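Local coordinates for protein RavA (Legionella pneumophila str. Paris, PDB 6WO6) that is a predominantly helical Legionella effector that probably acts on the host cell during infection, by a mechanism left open here, at residues Ile92-Pro97 / Val132-Arg137; Arg137-Thr142 / Gly168-Val173. The protein carries 2 engineered substitutions. One frame throughout, in Å; residues are numbered along the deposited sequence.

Helix 131-141 takes part in both contacts and meets a different kind of partner in each. In contact 1 its first turns receive the loop that follows helix 77-92; the site is partly buried, and it combines leucine and isoleucine packing with an arginine that reaches backbone carbonyls. Contact 2 uses the C-terminal end of the same helix against helix 162-181; every residue that touches there is buried, and alanines, a threonine and the end-of-helix backbone of L138 meet the ring of a phenylalanine, with no hydrogen bond between the segments. R137 belongs to both segments but reaches across only in contact 1. The centres lie about 11 Å apart and the contacts adjoin, A135 O being 3.6 Å from A170 CB.

Contact 1: Ile92-Pro97 / Val132-Arg137; sequences ISLLDP and VAIALR
A loop-on-helix junction in an elongated, all-helical chain is formed where L94 and L95, on the connection between helices 77-92 and 102-107, settle against I134 and R137 of helix 131-141. The apolar half of the junction is organised by the forked side chain of I134. Its CG2 branch, anti to the backbone N, meets L94, with L94 CD1 3.7 Å from I134 CG2. The other branch serves L95, whose CD2 comes within 3.7 Å of I134 CG1, and both leucines cross the isoleucine at about a right angle. L95 CD2 also touches the methyl of A133, one residue earlier on the helix, at 3.9 Å from its CB. Beyond the two segments, L94 packs on P102, M105 and I106 of helix 102-107 and I134 on F163 of helix 162-181, which ties the apolar patch into the surrounding helices.

One helical turn after A133, R137 supplies the polar half. Its chain bends at chi2 (84°), and the guanidinium thereby reaches the backbone of the loop. L94 O is nearby, 3.0 Å from R137 NH1. The aspartate takes part through its main chain: D96 OD1 is 6.8 Å from R137 NH1, whereas D96 O accepts a hydrogen bond from that nitrogen. The other terminal nitrogen, NH2, is bound by the carbonyl of N99 further along the loop. Bonds to D96 and N99 from separate nitrogens should limit rotation of the guanidinium and clasp the loop to the helix. The bond from R137 NH1 to D96 O measures 3.1 Å with an N-H...O angle of 151°, the donor standing above the carbonyl plane, 65° out of it.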
loop_
_atom_site.group_PDB
_atom_site.type_symbol
_atom_site.label_atom_id
_atom_site.label_comp_id
_atom_site.label_asym_id
_atom_site.label_seq_id
_atom_site.Cartn_x
_atom_site.Cartn_y
_atom_site.Cartn_z
ATOM N N ILE A 92 5.524 15.130 -8.992
ATOM C CA ILE A 92 6.594 14.508 -8.219
ATOM C C ILE A 92 6.482 14.854 -6.738
ATOM O O ILE A 92 6.881 14.059 -5.877
ATOM C CB ILE A 92 7.959 14.905 -8.819
ATOM C CG1 ILE A 92 8.335 13.939 -9.946
ATOM C CG2 ILE A 92 9.052 14.964 -7.761
ATOM C CD1 ILE A 92 8.282 12.481 -9.540
ATOM N N SER A 93 5.905 16.012 -6.404
ATOM C CA SER A 93 5.720 16.362 -5.002
ATOM C C SER A 93 4.741 15.439 -4.287
ATOM O O SER A 93 4.628 15.520 -3.059
ATOM C CB SER A 93 5.254 17.814 -4.876
ATOM O OG SER A 93 4.010 18.009 -5.523
ATOM N N LEU A 94 4.029 14.576 -5.018
ATOM C CA LEU A 94 3.255 13.527 -4.365
ATOM C C LEU A 94 4.164 12.537 -3.650
ATOM O O LEU A 94 3.784 11.985 -2.611
ATOM C CB LEU A 94 2.380 12.797 -5.385
ATOM C CG LEU A 94 1.291 13.599 -6.100
ATOM C CD1 LEU A 94 0.638 12.759 -7.187
ATOM C CD2 LEU A 94 0.248 14.097 -5.116
ATOM N N LEU A 95 5.364 12.305 -4.186
ATOM C CA LEU A 95 6.345 11.407 -3.588
ATOM C C LEU A 95 7.334 12.126 -2.678
ATOM O O LEU A 95 8.299 11.503 -2.221
ATOM C CB LEU A 95 7.111 10.660 -4.682
ATOM C CG LEU A 95 6.326 9.661 -5.531
ATOM C CD1 LEU A 95 7.235 9.013 -6.559
ATOM C CD2 LEU A 95 5.675 8.609 -4.647
ATOM N N ASP A 96 7.126 13.407 -2.414
ATOM C CA ASP A 96 8.033 14.163 -1.557
ATOM C C ASP A 96 7.909 13.684 -0.117
ATOM O O ASP A 96 6.816 13.769 0.460
ATOM C CB ASP A 96 7.723 15.655 -1.649
ATOM C CG ASP A 96 8.695 16.508 -0.856
ATOM O OD1 ASP A 96 9.816 16.037 -0.568
ATOM O OD2 ASP A 96 8.333 17.653 -0.513
ATOM N N PRO A 97 8.979 13.169 0.496
ATOM C CA PRO A 97 8.878 12.747 1.903
ATOM C C PRO A 97 8.494 13.876 2.841
ATOM O O PRO A 97 7.794 13.634 3.833
ATOM C CB PRO A 97 10.282 12.206 2.209
ATOM C CG PRO A 97 10.854 11.847 0.876
ATOM C CD PRO A 97 10.297 12.858 -0.083
ATOM N N VAL A 132 2.856 2.787 -9.146
ATOM C CA VAL A 132 2.736 1.975 -7.938
ATOM C C VAL A 132 3.143 2.777 -6.707
ATOM O O VAL A 132 2.462 2.743 -5.675
ATOM C CB VAL A 132 3.564 0.684 -8.078
ATOM C CG1 VAL A 132 3.559 -0.096 -6.781
ATOM C CG2 VAL A 132 3.022 -0.169 -9.214
ATOM N N ALA A 133 4.250 3.519 -6.798
ATOM C CA ALA A 133 4.726 4.274 -5.643
ATOM C C ALA A 133 3.720 5.339 -5.224
ATOM O O ALA A 133 3.415 5.483 -4.031
ATOM C CB ALA A 133 6.083 4.907 -5.951
ATOM N N ILE A 134 3.186 6.089 -6.192
ATOM C CA ILE A 134 2.247 7.158 -5.868
ATOM C C ILE A 134 0.937 6.579 -5.349
ATOM O O ILE A 134 0.332 7.121 -4.415
ATOM C CB ILE A 134 2.019 8.069 -7.089
ATOM C CG1 ILE A 134 3.326 8.745 -7.512
ATOM C CG2 ILE A 134 0.971 9.124 -6.776
ATOM C CD1 ILE A 134 3.194 9.606 -8.753
ATOM N N ALA A 135 0.478 5.471 -5.937
ATOM C CA ALA A 135 -0.743 4.840 -5.449
ATOM C C ALA A 135 -0.565 4.344 -4.018
ATOM O O ALA A 135 -1.466 4.497 -3.183
ATOM C CB ALA A 135 -1.151 3.696 -6.378
ATOM N N LEU A 136 0.600 3.767 -3.711
ATOM C CA LEU A 136 0.883 3.333 -2.348
ATOM C C LEU A 136 0.883 4.514 -1.388
ATOM O O LEU A 136 0.305 4.444 -0.297
ATOM C CB LEU A 136 2.225 2.605 -2.302
ATOM C CG LEU A 136 2.685 2.131 -0.922
ATOM C CD1 LEU A 136 2.040 0.803 -0.558
ATOM C CD2 LEU A 136 4.199 2.037 -0.855
ATOM N N ARG A 137 1.529 5.616 -1.780
ATOM C CA ARG A 137 1.580 6.787 -0.911
ATOM C C ARG A 137 0.184 7.344 -0.652
ATOM O O ARG A 137 -0.158 7.695 0.488
ATOM C CB ARG A 137 2.476 7.859 -1.531
ATOM C CG ARG A 137 2.792 9.010 -0.598
ATOM C CD ARG A 137 3.971 8.680 0.302
ATOM N NE ARG A 137 4.090 9.618 1.415
ATOM C CZ ARG A 137 4.562 10.857 1.305
ATOM N NH1 ARG A 137 4.955 11.320 0.124
ATOM N NH2 ARG A 137 4.633 11.637 2.375
#

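Contact 2: Arg137-Thr142 / Gly168-Val173; sequences RLAETT and GHAFAV
The ring of F171 and the methyls of A139 and A170 form the first shell of this helix-helix contact. A139 and F171 are the closest pair along the backbones, their CA atoms 5.3 Å apart. The A139 methyl points at the partner helix and meets A170, with 3.8 Å between A139 CB and A170 CB. F171 reaches across beside this pair, its CE1 3.7 Å from A139 CA, an approach that is oblique to the ring. Around the ring's edge sit two oxygens from the end of helix 131-141: L138 O, 3.6 Å from F171 CE1, and T142 OG1, in the plane of the ring and 3.9 Å from F171 CZ. This placement may be mildly favourable, since aromatic edges carry slight positive charge, though no hydrogen bond joins the segments.

A second layer positions those oxygens. T142 is the first residue to leave helical conformation, and its chi1 of -54° sets OG1 beside its own backbone N, from where it donates to L138 O at 2.6 Å. T142 N bonds to L138 O too, from the opposite face of that carbonyl's plane. Two donors therefore hold the acceptor that borders the phenylalanine, and the threonine hydroxyl is fixed by the same bond. Further out, R174 extends the junction by donating from NH2 to A139 O.

The short helical segments run in roughly the same direction, crossing at a signed angle of -34° with axes approaching to 8.7 Å, a close separation that suits the alanine pair. Helix 147-157, in the connection between them, packs V150 on both T142 and F171, while helix 102-107 lies against L138 through P102 and I106.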
loop_
_atom_site.group_PDB
_atom_site.type_symbol
_atom_site.label_atom_id
_atom_site.label_comp_id
_atom_site.label_asym_id
_atom_site.label_seq_id
_atom_site.Cartn_x
_atom_site.Cartn_y
_atom_site.Cartn_z
ATOM N N ARG A 137 1.529 5.616 -1.780
ATOM C CA ARG A 137 1.580 6.787 -0.911
ATOM C C ARG A 137 0.184 7.344 -0.652
ATOM O O ARG A 137 -0.158 7.695 0.488
ATOM C CB ARG A 137 2.476 7.859 -1.531
ATOM C CG ARG A 137 2.792 9.010 -0.598
ATOM C CD ARG A 137 3.971 8.680 0.302
ATOM N NE ARG A 137 4.090 9.618 1.415
ATOM C CZ ARG A 137 4.562 10.857 1.305
ATOM N NH1 ARG A 137 4.955 11.320 0.124
ATOM N NH2 ARG A 137 4.633 11.637 2.375
ATOM N N LEU A 138 -0.639 7.428 -1.700
ATOM C CA LEU A 138 -1.995 7.942 -1.537
ATOM C C LEU A 138 -2.830 7.022 -0.658
ATOM O O LEU A 138 -3.596 7.495 0.188
ATOM C CB LEU A 138 -2.657 8.133 -2.903
ATOM C CG LEU A 138 -2.076 9.225 -3.805
ATOM C CD1 LEU A 138 -2.875 9.342 -5.095
ATOM C CD2 LEU A 138 -2.029 10.562 -3.074
ATOM N N ALA A 139 -2.694 5.704 -0.836
ATOM C CA ALA A 139 -3.399 4.776 0.041
ATOM C C ALA A 139 -2.931 4.912 1.482
ATOM O O ALA A 139 -3.724 4.726 2.413
ATOM C CB ALA A 139 -3.212 3.341 -0.449
ATOM N N GLU A 140 -1.656 5.249 1.687
ATOM C CA GLU A 140 -1.139 5.368 3.045
ATOM C C GLU A 140 -1.640 6.633 3.733
ATOM O O GLU A 140 -1.956 6.606 4.928
ATOM C CB GLU A 140 0.389 5.338 3.031
ATOM C CG GLU A 140 0.978 3.966 2.752
ATOM C CD GLU A 140 2.496 3.978 2.696
ATOM O OE1 GLU A 140 3.079 5.066 2.502
ATOM O OE2 GLU A 140 3.106 2.897 2.849
ATOM N N THR A 141 -1.721 7.752 3.008
ATOM C CA THR A 141 -1.997 9.026 3.669
ATOM C C THR A 141 -3.439 9.508 3.547
ATOM O O THR A 141 -3.848 10.370 4.333
ATOM C CB THR A 141 -1.065 10.121 3.132
ATOM O OG1 THR A 141 -1.433 10.452 1.788
ATOM C CG2 THR A 141 0.383 9.649 3.159
ATOM N N THR A 142 -4.221 8.988 2.606
ATOM C CA THR A 142 -5.574 9.507 2.398
ATOM C C THR A 142 -6.522 8.979 3.471
ATOM O O THR A 142 -6.578 7.766 3.696
ATOM C CB THR A 142 -6.105 9.112 1.025
ATOM O OG1 THR A 142 -5.182 9.531 0.012
ATOM C CG2 THR A 142 -7.464 9.750 0.777
ATOM N N GLY A 168 -6.888 2.870 -7.672
ATOM C CA GLY A 168 -8.039 2.079 -7.267
ATOM C C GLY A 168 -7.639 0.797 -6.557
ATOM O O GLY A 168 -8.215 0.441 -5.522
ATOM N N HIS A 169 -6.631 0.101 -7.091
ATOM C CA HIS A 169 -6.195 -1.158 -6.494
ATOM C C HIS A 169 -5.650 -0.951 -5.082
ATOM O O HIS A 169 -5.993 -1.695 -4.150
ATOM C CB HIS A 169 -5.142 -1.812 -7.387
ATOM C CG HIS A 169 -5.678 -2.295 -8.697
ATOM N ND1 HIS A 169 -4.861 -2.616 -9.760
ATOM C CD2 HIS A 169 -6.946 -2.522 -9.115
ATOM C CE1 HIS A 169 -5.603 -3.014 -10.778
ATOM N NE2 HIS A 169 -6.871 -2.967 -10.413
ATOM N N ALA A 170 -4.785 0.053 -4.908
ATOM C CA ALA A 170 -4.205 0.308 -3.593
ATOM C C ALA A 170 -5.272 0.723 -2.588
ATOM O O ALA A 170 -5.238 0.295 -1.426
ATOM C CB ALA A 170 -3.116 1.378 -3.692
ATOM N N PHE A 171 -6.229 1.554 -3.016
ATOM C CA PHE A 171 -7.331 1.923 -2.131
ATOM C C PHE A 171 -8.134 0.699 -1.710
ATOM O O PHE A 171 -8.521 0.575 -0.541
ATOM C CB PHE A 171 -8.236 2.948 -2.815
ATOM C CG PHE A 171 -7.754 4.363 -2.693
ATOM C CD1 PHE A 171 -6.897 4.730 -1.669
ATOM C CD2 PHE A 171 -8.162 5.329 -3.599
ATOM C CE1 PHE A 171 -6.453 6.037 -1.551
ATOM C CE2 PHE A 171 -7.721 6.637 -3.487
ATOM C CZ PHE A 171 -6.865 6.990 -2.463
ATOM N N ALA A 172 -8.396 -0.217 -2.650
ATOM C CA ALA A 172 -9.136 -1.430 -2.311
ATOM C C ALA A 172 -8.380 -2.273 -1.291
ATOM O O ALA A 172 -8.973 -2.785 -0.331
ATOM C CB ALA A 172 -9.416 -2.245 -3.574
ATOM N N VAL A 173 -7.071 -2.437 -1.488
ATOM C CA VAL A 173 -6.285 -3.246 -0.559
ATOM C C VAL A 173 -6.287 -2.618 0.832
ATOM O O VAL A 173 -6.443 -3.317 1.843
ATOM C CB VAL A 173 -4.858 -3.451 -1.097
ATOM C CG1 VAL A 173 -3.951 -3.999 -0.007
ATOM C CG2 VAL A 173 -4.883 -4.398 -2.282
#